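Local coordinates for conserved membrane protein (Chlamydia abortus, PDB 6GZU) that is a secreted effector of the CE clan that probably combines deubiquitinating and acetyltransferase activities and is linked to Golgi fragmentation in host cells, at residues D36-S41 with L56-L61; E52-K57 with Y101-W106; T76-Q81 with R93-F98. All coordinates share one frame; numbering follows the deposited sequence.

Helix 51-58 joins interactions 1 and 2: interaction 1 uses its C-terminal end and interaction 2 the turn before it, set against the neighbouring strands 37-38 and 100-107 of one sheet. Both are buried, but interaction 2 lies nearer the chain centre and is chiefly apolar, while interaction 1 places a carboxylate and a water beside a phenyl ring. Interaction 3 lies farther out, about 17 Å from the chain centre, between two parts of a long loop, and metal coordination dominates it. Interactions 1 and 3 share one zinc, and Asp58 links the three through hydrogen bonds to His80 and Tyr103.

Interaction 1. Residues D36-S41 with L56-L61; sequences DLFVPS and LKDLHL. With ZN (zinc ion), chain C.
The second shell of the zinc site is where Phe38, on the short edge strand 37-38, meets Asp58 in the last turn of helix 51-58. The outer ring carbons approach the carboxylate, with Phe38 CE1 3.2 Å from Asp58 OD2 and Phe38 CZ 3.4 Å from Asp58 OD1. The two side chains cross at about a right angle, and ring and carboxylate planes are inclined by 52°. Phe38 already points toward the helix, and CG anti to the backbone N (chi1 176°) carries CE1 and CZ out to the carboxylate. Pro40 CB adds a looser contact to the same carboxylate. A water completes the junction: it donates to Asp58 OD2 at 2.7 Å and accepts from Ser41 N at 3.1 Å. Just beyond Asp58 the helix ends in a Schellman motif, with Leu61 N bonded to Leu56 O (2.8 Å) and His60 N to Lys57 O (3.0 Å). His60, the C-prime residue, takes a positive phi of 56°, and its imidazole binds the zinc through NE2 at 2.0 Å. Asp58 O lies over one face of that imidazole, offset toward the rim. Beyond the two segments, Asp58 OD1 accepts from NE2 of the zinc ligand His80, a bond consistent with fixing the ring's rotation and making it a more electron-rich ligand.

Interaction 2. Residues E52-K57 with Y101-W106; sequences ERAVLK and YAYPLW
Tyr103 OH, hydrogen-bonded to Asp58 OD2 in the next turn of the helix, abuts the helix backbone at Ala54 and Val55. The hydroxyl oxygen, Tyr103 OH, lies 3.6 Å from Val55 CA, a packing contact. Val55 rests on the ring itself: its CG2 sits over one face, 4.0 Å from the Tyr103 ring centroid and 27° off the normal, in a CH-pi contact. The methyl is displaced toward the CE1 side, where Val55 CG2 and Tyr103 CE1 are 3.6 Å apart. Helix 51-58 here packs on the central sheet of a fold consistent with the Ulp1-like (CE clan) cysteine protease family, and strand 100-107, flanked by strands 37-38 and 134-141, offers the tyrosine to it. Tyr103 points from the strand toward the helix, and its chi1 of -66°, with CG anti to the carbonyl carbon, helps turn one ring face to Val55. Ala54 supplies a second, looser apolar contact, its CB 4.2 Å from Tyr103 CE2 and oblique to the ring. Val55 also touches Val140 of strand 134-141 and Ile169 of helix 159-174. One turn earlier, Glu52 forms a salt bridge with Arg172 of helix 159-174.

Interaction 3. Residues T76-Q81 with R93-F98; sequences TQCHHQ and RDCQNF. With ZN (zinc ion), chain C.
The His80 imidazole is approached obliquely by Cys95 CB, 3.5 Å from His80 ND1, while His79 ND1 lies over one face, offset toward the rim. A second flat pair lies within 93-98: the guanidinium of Arg93 has Phe98 CE1 over one face, 3.3 Å above its plane and offset toward the rim, and Arg93 NH1 and Cys95 O lie at the edge of the phenyl ring, in its plane. The zinc joins the two segments, bound by His80 ND1 at 2.0 Å and by Cys78 SG and Cys95 SG at 2.2 Å each, with His60 completing a roughly tetrahedral Cys2His2 site; the other His80 nitrogen, NE2, is held by Asp58. The sulfurs Cys78 SG and Cys95 SG stand 3.5 Å apart as neighbouring ligands. Cys95 SG lies between its backbone N and carbonyl carbon (chi1 61°), a rotamer that turns it to the metal. Each loop also has internal hydrogen bonds. His80 N donates to Cys78 SG at 3.3 Å with an angle of 154°, which would be expected to spread some of the thiolate charge. Asp94 OD1 accepts from Gln96 N at 3.1 Å, met from above the carboxylate plane, in an Asx turn; a type I beta turn from Asp94 to Asn97 overlaps it, with Cys95 at its second position. Both segments belong to the long connection between strand 68-69 and strand 100-107, and the zinc pins it beside the C-terminal end of helix 51-58, where His79 packs on Lys57, and near Phe38 of strand 37-38.

Interaction 1. Residues D36-S41 with L56-L61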
loop_
_atom_site.group_PDB
_atom_site.type_symbol
_atom_site.label_atom_id
_atom_site.label_comp_id
_atom_site.label_asym_id
_atom_site.label_seq_id
_atom_site.Cartn_x
_atom_site.Cartn_y
_atom_site.Cartn_z
ATOM N N ASP A 36 -3.198 -13.678 -4.121
ATOM C CA ASP A 36 -2.147 -13.515 -3.116
ATOM C C ASP A 36 -2.071 -12.099 -2.571
ATOM O O ASP A 36 -1.269 -11.813 -1.686
ATOM C CB ASP A 36 -0.781 -13.822 -3.724
ATOM C CG ASP A 36 -0.514 -15.301 -3.887
ATOM O OD1 ASP A 36 -1.173 -16.120 -3.202
ATOM O OD2 ASP A 36 0.379 -15.638 -4.696
ATOM N N LEU A 37 -2.848 -11.169 -3.140
ATOM C CA LEU A 37 -2.743 -9.775 -2.726
ATOM C C LEU A 37 -3.662 -9.461 -1.568
ATOM O O LEU A 37 -4.882 -9.648 -1.680
ATOM C CB LEU A 37 -3.145 -8.876 -3.888
ATOM C CG LEU A 37 -3.166 -7.371 -3.623
ATOM C CD1 LEU A 37 -1.744 -6.872 -3.393
ATOM C CD2 LEU A 37 -3.837 -6.570 -4.785
ATOM N N PHE A 38 -3.085 -8.977 -0.474
ATOM C CA PHE A 38 -3.816 -8.436 0.649
ATOM C C PHE A 38 -4.069 -6.933 0.424
ATOM O O PHE A 38 -3.134 -6.136 0.207
ATOM C CB PHE A 38 -2.992 -8.615 1.913
ATOM C CG PHE A 38 -3.601 -8.017 3.133
ATOM C CD1 PHE A 38 -3.317 -6.699 3.500
ATOM C CD2 PHE A 38 -4.404 -8.777 3.970
ATOM C CE1 PHE A 38 -3.850 -6.150 4.635
ATOM C CE2 PHE A 38 -4.953 -8.209 5.137
ATOM C CZ PHE A 38 -4.695 -6.907 5.449
ATOM N N VAL A 39 -5.331 -6.543 0.518
ATOM C CA VAL A 39 -5.730 -5.133 0.461
ATOM C C VAL A 39 -6.016 -4.671 1.890
ATOM O O VAL A 39 -6.804 -5.302 2.598
ATOM C CB VAL A 39 -6.990 -5.032 -0.362
ATOM C CG1 VAL A 39 -7.495 -3.540 -0.413
ATOM C CG2 VAL A 39 -6.721 -5.612 -1.773
ATOM N N PRO A 40 -5.328 -3.608 2.338
ATOM C CA PRO A 40 -5.479 -3.113 3.706
ATOM C C PRO A 40 -6.739 -2.308 3.905
ATOM O O PRO A 40 -7.620 -2.278 3.040
ATOM C CB PRO A 40 -4.232 -2.232 3.910
ATOM C CG PRO A 40 -4.001 -1.640 2.531
ATOM C CD PRO A 40 -4.351 -2.817 1.567
ATOM N N SER A 41 -6.840 -1.643 5.041
ATOM C CA SER A 41 -8.101 -1.008 5.436
ATOM C C SER A 41 -8.680 -0.114 4.356
ATOM O O SER A 41 -7.982 0.727 3.792
ATOM C CB SER A 41 -7.845 -0.135 6.652
ATOM O OG SER A 41 -8.983 0.677 6.899
ATOM N N LEU A 56 2.545 -4.681 10.741
ATOM C CA LEU A 56 2.671 -5.675 11.806
ATOM C C LEU A 56 1.329 -6.234 12.230
ATOM O O LEU A 56 1.188 -7.456 12.390
ATOM C CB LEU A 56 3.393 -5.101 13.020
ATOM C CG LEU A 56 4.825 -4.667 12.753
ATOM C CD1 LEU A 56 5.437 -3.881 13.946
ATOM C CD2 LEU A 56 5.664 -5.916 12.485
ATOM N N LYS A 57 0.309 -5.390 12.348
ATOM C CA LYS A 57 -1.022 -5.914 12.723
ATOM C C LYS A 57 -1.566 -6.813 11.613
ATOM O O LYS A 57 -2.152 -7.868 11.890
ATOM C CB LYS A 57 -2.024 -4.786 13.014
ATOM C CG LYS A 57 -1.785 -4.077 14.369
ATOM C CD LYS A 57 -2.692 -2.849 14.530
ATOM C CE LYS A 57 -4.172 -3.266 14.559
ATOM N NZ LYS A 57 -4.459 -4.276 15.640
ATOM N N ASP A 58 -1.365 -6.444 10.346
ATOM C CA ASP A 58 -1.941 -7.276 9.269
ATOM C C ASP A 58 -1.260 -8.639 9.147
ATOM O O ASP A 58 -1.879 -9.603 8.713
ATOM C CB ASP A 58 -1.908 -6.524 7.926
ATOM C CG ASP A 58 -2.907 -5.424 7.869
ATOM O OD1 ASP A 58 -3.951 -5.564 8.532
ATOM O OD2 ASP A 58 -2.703 -4.447 7.153
ATOM N N LEU A 59 -0.006 -8.738 9.606
ATOM C CA LEU A 59 0.701 -10.027 9.647
ATOM C C LEU A 59 0.551 -10.719 10.991
ATOM O O LEU A 59 1.243 -11.721 11.263
ATOM C CB LEU A 59 2.197 -9.806 9.365
ATOM C CG LEU A 59 2.394 -9.289 7.928
ATOM C CD1 LEU A 59 3.866 -8.806 7.752
ATOM C CD2 LEU A 59 2.066 -10.413 7.010
ATOM N N HIS A 60 -0.356 -10.221 11.831
ATOM C CA HIS A 60 -0.592 -10.783 13.185
ATOM C C HIS A 60 0.636 -10.833 14.071
ATOM O O HIS A 60 0.794 -11.769 14.880
ATOM C CB HIS A 60 -1.283 -12.148 13.071
ATOM C CG HIS A 60 -2.444 -12.120 12.119
ATOM N ND1 HIS A 60 -2.355 -12.552 10.810
ATOM C CD2 HIS A 60 -3.694 -11.629 12.258
ATOM C CE1 HIS A 60 -3.526 -12.402 10.207
ATOM N NE2 HIS A 60 -4.360 -11.847 11.065
ATOM N N LEU A 61 1.493 -9.828 13.911
ATOM C CA LEU A 61 2.701 -9.673 14.680
ATOM C C LEU A 61 2.608 -8.570 15.712
ATOM O O LEU A 61 3.623 -8.163 16.273
ATOM C CB LEU A 61 3.864 -9.391 13.742
ATOM C CG LEU A 61 4.245 -10.601 12.878
ATOM C CD1 LEU A 61 5.177 -10.163 11.781
ATOM C CD2 LEU A 61 4.875 -11.667 13.709
HETATM ZN ZN ZN C . -6.224 -11.599 10.456
HETATM O O HOH W 1 -4.804 -2.687 7.135
#

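Interaction 2. Residues E52-K57 with Y101-W106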
loop_
_atom_site.group_PDB
_atom_site.type_symbol
_atom_site.label_atom_id
_atom_site.label_comp_id
_atom_site.label_asym_id
_atom_site.label_seq_id
_atom_site.Cartn_x
_atom_site.Cartn_y
_atom_site.Cartn_z
ATOM N N GLU A 52 4.205 1.136 9.798
ATOM C CA GLU A 52 4.825 -0.047 10.385
ATOM C C GLU A 52 3.795 -0.798 11.252
ATOM O O GLU A 52 3.690 -2.043 11.190
ATOM C CB GLU A 52 6.061 0.312 11.202
ATOM C CG GLU A 52 6.623 -0.895 11.957
ATOM C CD GLU A 52 7.835 -0.528 12.746
ATOM O OE1 GLU A 52 7.946 0.620 13.263
ATOM O OE2 GLU A 52 8.718 -1.387 12.878
ATOM N N ARG A 53 3.070 -0.054 12.094
ATOM C CA ARG A 53 2.045 -0.682 12.964
ATOM C C ARG A 53 0.987 -1.383 12.109
ATOM O O ARG A 53 0.547 -2.505 12.441
ATOM C CB ARG A 53 1.426 0.361 13.914
ATOM C CG ARG A 53 0.328 -0.125 14.845
ATOM C CD ARG A 53 0.832 -1.068 15.889
ATOM N NE ARG A 53 1.845 -0.451 16.752
ATOM C CZ ARG A 53 1.593 0.225 17.878
ATOM N NH1 ARG A 53 0.336 0.404 18.309
ATOM N NH2 ARG A 53 2.615 0.729 18.578
ATOM N N ALA A 54 0.584 -0.785 10.988
ATOM C CA ALA A 54 -0.410 -1.406 10.122
ATOM C C ALA A 54 0.074 -2.728 9.536
ATOM O O ALA A 54 -0.646 -3.765 9.541
ATOM C CB ALA A 54 -0.853 -0.439 9.003
ATOM N N VAL A 55 1.304 -2.732 9.043
ATOM C CA VAL A 55 1.895 -3.949 8.508
ATOM C C VAL A 55 2.002 -5.027 9.575
ATOM O O VAL A 55 1.629 -6.196 9.331
ATOM C CB VAL A 55 3.305 -3.622 7.937
ATOM C CG1 VAL A 55 4.056 -4.913 7.611
ATOM C CG2 VAL A 55 3.202 -2.723 6.692
ATOM N N LEU A 56 2.545 -4.681 10.741
ATOM C CA LEU A 56 2.671 -5.675 11.806
ATOM C C LEU A 56 1.329 -6.234 12.230
ATOM O O LEU A 56 1.188 -7.456 12.390
ATOM C CB LEU A 56 3.393 -5.101 13.020
ATOM C CG LEU A 56 4.825 -4.667 12.753
ATOM C CD1 LEU A 56 5.437 -3.881 13.946
ATOM C CD2 LEU A 56 5.664 -5.916 12.485
ATOM N N LYS A 57 0.309 -5.390 12.348
ATOM C CA LYS A 57 -1.022 -5.914 12.723
ATOM C C LYS A 57 -1.566 -6.813 11.613
ATOM O O LYS A 57 -2.152 -7.868 11.890
ATOM C CB LYS A 57 -2.024 -4.786 13.014
ATOM C CG LYS A 57 -1.785 -4.077 14.369
ATOM C CD LYS A 57 -2.692 -2.849 14.530
ATOM C CE LYS A 57 -4.172 -3.266 14.559
ATOM N NZ LYS A 57 -4.459 -4.276 15.640
ATOM N N TYR A 101 1.441 -7.511 0.219
ATOM C CA TYR A 101 0.627 -6.584 1.004
ATOM C C TYR A 101 0.911 -5.188 0.498
ATOM O O TYR A 101 2.039 -4.720 0.593
ATOM C CB TYR A 101 1.006 -6.694 2.492
ATOM C CG TYR A 101 0.613 -8.018 3.124
ATOM C CD1 TYR A 101 1.223 -9.209 2.737
ATOM C CD2 TYR A 101 -0.338 -8.067 4.166
ATOM C CE1 TYR A 101 0.826 -10.432 3.327
ATOM C CE2 TYR A 101 -0.711 -9.265 4.780
ATOM C CZ TYR A 101 -0.130 -10.440 4.339
ATOM O OH TYR A 101 -0.507 -11.650 4.901
ATOM N N ALA A 102 -0.096 -4.499 -0.036
ATOM C CA ALA A 102 0.150 -3.208 -0.659
ATOM C C ALA A 102 -0.628 -2.078 0.009
ATOM O O ALA A 102 -1.874 -2.131 0.022
ATOM C CB ALA A 102 -0.140 -3.259 -2.152
ATOM N N TYR A 103 0.069 -1.053 0.511
ATOM C CA TYR A 103 -0.528 -0.024 1.343
ATOM C C TYR A 103 -0.422 1.340 0.723
ATOM O O TYR A 103 0.675 1.901 0.576
ATOM C CB TYR A 103 0.269 0.076 2.668
ATOM C CG TYR A 103 0.168 -1.158 3.524
ATOM C CD1 TYR A 103 0.985 -2.278 3.281
ATOM C CD2 TYR A 103 -0.804 -1.237 4.519
ATOM C CE1 TYR A 103 0.839 -3.434 4.064
ATOM C CE2 TYR A 103 -0.980 -2.386 5.292
ATOM C CZ TYR A 103 -0.182 -3.483 5.045
ATOM O OH TYR A 103 -0.367 -4.603 5.833
ATOM N N PRO A 104 -1.570 1.938 0.422
ATOM C CA PRO A 104 -1.562 3.371 0.036
ATOM C C PRO A 104 -1.108 4.182 1.241
ATOM O O PRO A 104 -1.582 3.966 2.379
ATOM C CB PRO A 104 -3.048 3.653 -0.284
ATOM C CG PRO A 104 -3.600 2.255 -0.659
ATOM C CD PRO A 104 -2.896 1.306 0.269
ATOM N N LEU A 105 -0.191 5.119 1.018
ATOM C CA LEU A 105 0.410 5.886 2.092
ATOM C C LEU A 105 0.251 7.367 1.746
ATOM O O LEU A 105 0.733 7.799 0.692
ATOM C CB LEU A 105 1.884 5.464 2.303
ATOM C CG LEU A 105 2.582 5.931 3.587
ATOM C CD1 LEU A 105 3.800 5.138 3.956
ATOM C CD2 LEU A 105 3.091 7.359 3.295
ATOM N N TRP A 106 -0.385 8.109 2.649
ATOM C CA TRP A 106 -0.744 9.522 2.496
ATOM C C TRP A 106 0.294 10.375 3.209
ATOM O O TRP A 106 0.731 10.038 4.300
ATOM C CB TRP A 106 -2.092 9.752 3.163
ATOM C CG TRP A 106 -2.657 11.096 2.924
ATOM C CD1 TRP A 106 -3.526 11.445 1.927
ATOM C CD2 TRP A 106 -2.449 12.291 3.714
ATOM N NE1 TRP A 106 -3.854 12.787 2.026
ATOM C CE2 TRP A 106 -3.212 13.326 3.111
ATOM C CE3 TRP A 106 -1.689 12.591 4.858
ATOM C CZ2 TRP A 106 -3.236 14.622 3.616
ATOM C CZ3 TRP A 106 -1.704 13.905 5.353
ATOM C CH2 TRP A 106 -2.476 14.889 4.739
#

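Interaction 3. Residues T76-Q81 with R93-F98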
loop_
_atom_site.group_PDB
_atom_site.type_symbol
_atom_site.label_atom_id
_atom_site.label_comp_id
_atom_site.label_asym_id
_atom_site.label_seq_id
_atom_site.Cartn_x
_atom_site.Cartn_y
_atom_site.Cartn_z
ATOM N N THR A 76 -4.683 -15.276 17.065
ATOM C CA THR A 76 -5.618 -14.743 18.050
ATOM C C THR A 76 -5.556 -13.205 18.139
ATOM O O THR A 76 -6.438 -12.585 18.733
ATOM C CB THR A 76 -5.398 -15.395 19.432
ATOM O OG1 THR A 76 -4.232 -14.849 20.068
ATOM C CG2 THR A 76 -5.203 -16.870 19.247
ATOM N N GLN A 77 -4.540 -12.578 17.548
ATOM C CA GLN A 77 -4.497 -11.113 17.530
ATOM C C GLN A 77 -5.197 -10.529 16.331
ATOM O O GLN A 77 -5.192 -9.321 16.137
ATOM C CB GLN A 77 -3.049 -10.617 17.549
ATOM C CG GLN A 77 -2.229 -11.297 18.616
ATOM C CD GLN A 77 -2.582 -10.848 20.018
ATOM O OE1 GLN A 77 -3.267 -9.846 20.221
ATOM N NE2 GLN A 77 -2.090 -11.581 20.997
ATOM N N CYS A 78 -5.796 -11.382 15.517
ATOM C CA CYS A 78 -6.360 -10.950 14.250
ATOM C C CYS A 78 -7.497 -9.948 14.383
ATOM O O CYS A 78 -8.500 -10.232 15.032
ATOM C CB CYS A 78 -6.859 -12.179 13.523
ATOM S SG CYS A 78 -7.754 -11.768 12.098
ATOM N N HIS A 79 -7.383 -8.803 13.709
ATOM C CA HIS A 79 -8.448 -7.797 13.704
ATOM C C HIS A 79 -9.197 -7.748 12.345
ATOM O O HIS A 79 -9.999 -6.812 12.045
ATOM C CB HIS A 79 -7.866 -6.430 14.079
ATOM C CG HIS A 79 -6.970 -5.843 13.035
ATOM N ND1 HIS A 79 -6.019 -6.580 12.360
ATOM C CD2 HIS A 79 -6.879 -4.583 12.543
ATOM C CE1 HIS A 79 -5.403 -5.806 11.479
ATOM N NE2 HIS A 79 -5.886 -4.585 11.589
ATOM N N HIS A 80 -8.955 -8.762 11.514
ATOM C CA HIS A 80 -9.566 -8.814 10.177
ATOM C C HIS A 80 -10.915 -9.447 10.057
ATOM O O HIS A 80 -11.553 -9.321 9.010
ATOM C CB HIS A 80 -8.667 -9.551 9.201
ATOM C CG HIS A 80 -7.278 -9.015 9.155
ATOM N ND1 HIS A 80 -6.192 -9.736 9.607
ATOM C CD2 HIS A 80 -6.805 -7.819 8.721
ATOM C CE1 HIS A 80 -5.099 -8.999 9.439
ATOM N NE2 HIS A 80 -5.450 -7.826 8.926
ATOM N N GLN A 81 -11.349 -10.140 11.086
ATOM C CA GLN A 81 -12.633 -10.813 10.988
ATOM C C GLN A 81 -13.754 -9.953 11.582
ATOM O O GLN A 81 -13.543 -9.195 12.538
ATOM C CB GLN A 81 -12.522 -12.217 11.595
ATOM C CG GLN A 81 -11.550 -13.105 10.786
ATOM N N ARG A 93 -12.473 -14.321 3.504
ATOM C CA ARG A 93 -11.125 -14.805 3.165
ATOM C C ARG A 93 -10.383 -15.318 4.401
ATOM O O ARG A 93 -10.636 -14.898 5.529
ATOM C CB ARG A 93 -10.193 -13.698 2.612
ATOM C CG ARG A 93 -10.724 -12.712 1.595
ATOM C CD ARG A 93 -10.880 -13.306 0.224
ATOM N NE ARG A 93 -9.695 -13.924 -0.368
ATOM C CZ ARG A 93 -8.826 -13.301 -1.164
ATOM N NH1 ARG A 93 -8.946 -12.001 -1.436
ATOM N NH2 ARG A 93 -7.820 -13.983 -1.694
ATOM N N ASP A 94 -9.390 -16.158 4.165
ATOM C CA ASP A 94 -8.429 -16.457 5.213
ATOM C C ASP A 94 -7.344 -15.395 5.225
ATOM O O ASP A 94 -6.450 -15.384 4.350
ATOM C CB ASP A 94 -7.809 -17.828 4.986
ATOM C CG ASP A 94 -6.680 -18.102 5.934
ATOM O OD1 ASP A 94 -6.565 -17.401 6.970
ATOM O OD2 ASP A 94 -5.913 -19.040 5.653
ATOM N N CYS A 95 -7.402 -14.543 6.253
ATOM C CA CYS A 95 -6.580 -13.324 6.303
ATOM C C CYS A 95 -5.119 -13.643 6.432
ATOM O O CYS A 95 -4.266 -12.751 6.280
ATOM C CB CYS A 95 -7.027 -12.434 7.458
ATOM S SG CYS A 95 -6.866 -13.184 9.042
ATOM N N GLN A 96 -4.811 -14.906 6.711
ATOM C CA GLN A 96 -3.414 -15.352 6.794
ATOM C C GLN A 96 -2.795 -15.677 5.434
ATOM O O GLN A 96 -1.587 -15.540 5.259
ATOM C CB GLN A 96 -3.298 -16.575 7.713
ATOM C CG GLN A 96 -3.625 -16.293 9.165
ATOM C CD GLN A 96 -4.352 -17.454 9.847
ATOM O OE1 GLN A 96 -5.322 -17.250 10.588
ATOM N NE2 GLN A 96 -3.888 -18.682 9.598
ATOM N N ASN A 97 -3.629 -16.072 4.471
ATOM C CA ASN A 97 -3.176 -16.713 3.239
ATOM C C ASN A 97 -2.619 -15.794 2.113
ATOM O O ASN A 97 -2.659 -16.106 0.915
ATOM C CB ASN A 97 -4.344 -17.535 2.684
ATOM C CG ASN A 97 -3.885 -18.605 1.733
ATOM O OD1 ASN A 97 -2.711 -18.995 1.757
ATOM N ND2 ASN A 97 -4.802 -19.100 0.888
ATOM N N PHE A 98 -2.089 -14.657 2.482
ATOM C CA PHE A 98 -1.643 -13.714 1.462
ATOM C C PHE A 98 -0.121 -13.647 1.369
ATOM O O PHE A 98 0.579 -13.982 2.356
ATOM C CB PHE A 98 -2.207 -12.336 1.780
ATOM C CG PHE A 98 -3.692 -12.281 1.710
ATOM C CD1 PHE A 98 -4.308 -12.181 0.472
ATOM C CD2 PHE A 98 -4.474 -12.316 2.853
ATOM C CE1 PHE A 98 -5.678 -12.123 0.363
ATOM C CE2 PHE A 98 -5.872 -12.278 2.743
ATOM C CZ PHE A 98 -6.455 -12.142 1.483
HETATM ZN ZN ZN C . -6.224 -11.599 10.456
#